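Local coordinates for protein cytochrome c, class II (Shewanella frigidimarina, PDB 4ULV) that binds a covalently attached heme c, binds diatomic gases at it, and probably serves in electron transfer or gas sensing, at residues Gly24-Met29 and Ala39-Arg44. Numbering follows the deposited sequence.
Sequences GDMGAM and AVFSTR
In the four-helix bundle of this cytochrome c', the antiparallel packing of its first two helices (segment axes 9.5 Å apart, at 146°) centres on Met-26 and Phe-41. The Met-26 chain bends at chi3 (73°) and lays its methyl over one face of the Phe-41 ring, CE standing 3.9 Å from the ring centroid in a CH-pi contact. SD sits higher above the same face, a more distant Met-aromatic contact, while CB of Met-26 lies 3.6 Å from CE2 of Phe-41. The backbone O of Met-26 meets the ring at its edge, in plane. Beside this pair, the extended Met-29 chain brings CE to within 3.8 Å of Val-40 CG1. At the flank, Arg-44 NE donates a bent bond (143°) to Asp-25 OD2 at 2.8 Å, arriving from above the carboxylate plane, and the two flat groups stand nearly perpendicular. A water bridges the same OD2 to Arg-44 NH2, and OD1 forms a salt bridge to Lys-34. Replacing Arg-44 by a leucine would probably leave Asp-25 OD2 without its cationic mate and the bridging water less firmly held. NH2 of Arg-44 also reaches Glu-57 of the second subunit, linking the polar flank to the dimer interface, whereas on the inner side helix 104-125 packs against Met-26 through Phe-111 and against Phe-41 through Ile-107.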
ATOM      1  N   GLY A  24       1.059  13.227  -3.158  1.00  9.10           N
ATOM      2  CA  GLY A  24       0.420  14.540  -3.011  1.00  9.91           C
ATOM      3  C   GLY A  24       0.829  15.319  -1.796  1.00  9.76           C
ATOM      4  O   GLY A  24       1.096  16.511  -1.833  1.00 11.33           O
ATOM      5  N   ASP A  25       0.980  14.587  -0.682  1.00 10.42           N
ATOM      6  CA  ASP A  25       1.508  15.218   0.530  1.00 10.27           C
ATOM      7  C   ASP A  25       2.915  15.733   0.371  1.00  9.65           C
ATOM      8  O   ASP A  25       3.259  16.845   0.816  1.00 11.35           O
ATOM      9  CB  ASP A  25       1.372  14.317   1.760  1.00 11.58           C
ATOM     10  CG  ASP A  25       1.579  15.080   3.045  1.00 13.58           C
ATOM     11  OD1 ASP A  25       0.761  15.979   3.329  1.00 15.48           O
ATOM     12  OD2 ASP A  25       2.564  14.759   3.777  1.00 14.30           O
ATOM     13  N   MET A  26       3.743  14.912  -0.266  1.00  9.26           N
ATOM     14  CA  MET A  26       5.109  15.292  -0.535  1.00  8.75           C
ATOM     15  C   MET A  26       5.117  16.563  -1.421  1.00 10.29           C
ATOM     16  O   MET A  26       5.871  17.507  -1.160  1.00 11.23           O
ATOM     17  CB  MET A  26       5.811  14.139  -1.250  1.00 11.05           C
ATOM     18  CG  MET A  26       5.970  12.931  -0.331  1.00 11.68           C
ATOM     19  SD  MET A  26       6.405  11.429  -1.271  1.00 15.30           S
ATOM     20  CE  MET A  26       7.988  11.958  -1.567  1.00  7.89           C
ATOM     21  N   GLY A  27       4.275  16.562  -2.449  1.00 10.05           N
ATOM     22  CA  GLY A  27       4.277  17.716  -3.386  1.00  9.83           C
ATOM     23  C   GLY A  27       3.751  18.944  -2.650  1.00 10.00           C
ATOM     24  O   GLY A  27       4.339  20.056  -2.835  1.00 12.73           O
ATOM     25  N   ALA A  28       2.774  18.811  -1.756  1.00 10.73           N
ATOM     26  CA  ALA A  28       2.304  19.981  -0.963  1.00 12.32           C
ATOM     27  C   ALA A  28       3.423  20.615  -0.157  1.00 11.32           C
ATOM     28  O   ALA A  28       3.517  21.831  -0.061  1.00 14.02           O
ATOM     29  CB  ALA A  28       1.126  19.613  -0.059  1.00 11.95           C
ATOM     30  N   MET A  29       4.282  19.789   0.443  1.00 11.91           N
ATOM     31  CA  MET A  29       5.386  20.303   1.209  1.00  9.72           C
ATOM     32  C   MET A  29       6.434  21.007   0.315  1.00 12.37           C
ATOM     33  O   MET A  29       7.017  22.049   0.719  1.00 21.74           O
ATOM     34  CB  MET A  29       6.107  19.176   1.926  1.00 10.19           C
ATOM     35  CG  MET A  29       5.309  18.532   3.061  1.00  9.71           C
ATOM     36  SD  MET A  29       6.329  17.364   4.009  1.00 12.93           S
ATOM     37  CE  MET A  29       5.119  16.809   5.184  1.00 14.79           C
ATOM     38  N   ALA A  39      11.404  14.275   7.792  1.00  9.82           N
ATOM     39  CA  ALA A  39      11.225  12.899   8.197  1.00  9.85           C
ATOM     40  C   ALA A  39       9.940  12.300   7.624  1.00  8.62           C
ATOM     41  O   ALA A  39       9.938  11.209   7.081  1.00  9.07           O
ATOM     42  CB  ALA A  39      11.214  12.756   9.709  1.00 12.07           C
ATOM     43  N   VAL A  40       8.876  13.123   7.670  1.00  8.72           N
ATOM     44  CA  VAL A  40       7.607  12.715   7.068  1.00  9.46           C
ATOM     45  C   VAL A  40       7.774  12.567   5.578  1.00  8.08           C
ATOM     46  O   VAL A  40       7.315  11.604   4.954  1.00  9.06           O
ATOM     47  CB  VAL A  40       6.478  13.668   7.430  1.00  9.80           C
ATOM     48  CG1 VAL A  40       5.215  13.334   6.659  1.00  8.96           C
ATOM     49  CG2 VAL A  40       6.228  13.606   8.928  1.00 10.46           C
ATOM     50  N   PHE A  41       8.432  13.593   4.956  1.00  8.64           N
ATOM     51  CA  PHE A  41       8.628  13.523   3.506  1.00  9.84           C
ATOM     52  C   PHE A  41       9.333  12.201   3.123  1.00  8.79           C
ATOM     53  O   PHE A  41       9.008  11.571   2.108  1.00  9.28           O
ATOM     54  CB  PHE A  41       9.430  14.758   3.024  1.00  9.52           C
ATOM     55  CG  PHE A  41       9.613  14.858   1.545  1.00  9.63           C
ATOM     56  CD1 PHE A  41      10.649  14.210   0.908  1.00 10.79           C
ATOM     57  CD2 PHE A  41       8.745  15.652   0.762  1.00 10.67           C
ATOM     58  CE1 PHE A  41      10.796  14.253  -0.450  1.00 10.65           C
ATOM     59  CE2 PHE A  41       8.920  15.756  -0.609  1.00 11.14           C
ATOM     60  CZ  PHE A  41       9.958  15.099  -1.206  1.00  9.31           C
ATOM     61  N   SER A  42      10.395  11.879   3.885  1.00  8.41           N
ATOM     62  CA  SER A  42      11.166  10.664   3.617  1.00  8.52           C
ATOM     63  C   SER A  42      10.311   9.392   3.752  1.00  8.49           C
ATOM     64  O   SER A  42      10.365   8.541   2.932  1.00  9.10           O
ATOM     65  CB  SER A  42      12.357  10.583   4.572  1.00 11.05           C
ATOM     66  OG  SER A  42      13.006   9.332   4.411  1.00 11.26           O
ATOM     67  N   THR A  43       9.554   9.332   4.825  1.00  8.69           N
ATOM     68  CA  THR A  43       8.762   8.098   5.038  1.00  9.72           C
ATOM     69  C   THR A  43       7.608   7.993   3.988  1.00  9.49           C
ATOM     70  O   THR A  43       7.298   6.862   3.552  1.00 10.74           O
ATOM     71  CB  THR A  43       8.335   7.960   6.483  1.00 11.11           C
ATOM     72  OG1 THR A  43       8.263   6.553   6.801  1.00 14.63           O
ATOM     73  CG2 THR A  43       7.062   8.674   6.740  1.00 10.63           C
ATOM     74  N   ARG A  44       7.119   9.139   3.521  1.00  9.05           N
ATOM     75  CA  ARG A  44       6.191   9.132   2.413  1.00 10.00           C
ATOM     76  C   ARG A  44       6.835   8.654   1.146  1.00  8.57           C
ATOM     77  O   ARG A  44       6.228   7.921   0.356  1.00  9.91           O
ATOM     78  CB  ARG A  44       5.471  10.464   2.242  1.00 10.90           C
ATOM     79  CG  ARG A  44       4.545  10.729   3.451  1.00 12.85           C
ATOM     80  CD  ARG A  44       3.340  11.429   3.040  1.00 12.99           C
ATOM     81  NE  ARG A  44       2.656  11.999   4.135  1.00 10.11           N
ATOM     82  CZ  ARG A  44       1.774  11.342   4.879  1.00 11.71           C
ATOM     83  NH1 ARG A  44       1.555  10.066   4.655  1.00 11.60           N
ATOM     84  NH2 ARG A  44       1.157  12.009   5.832  1.00 13.87           N
TER
HETATM   85  O   HOH W   1       1.781  14.836   6.344  1.00 17.31           O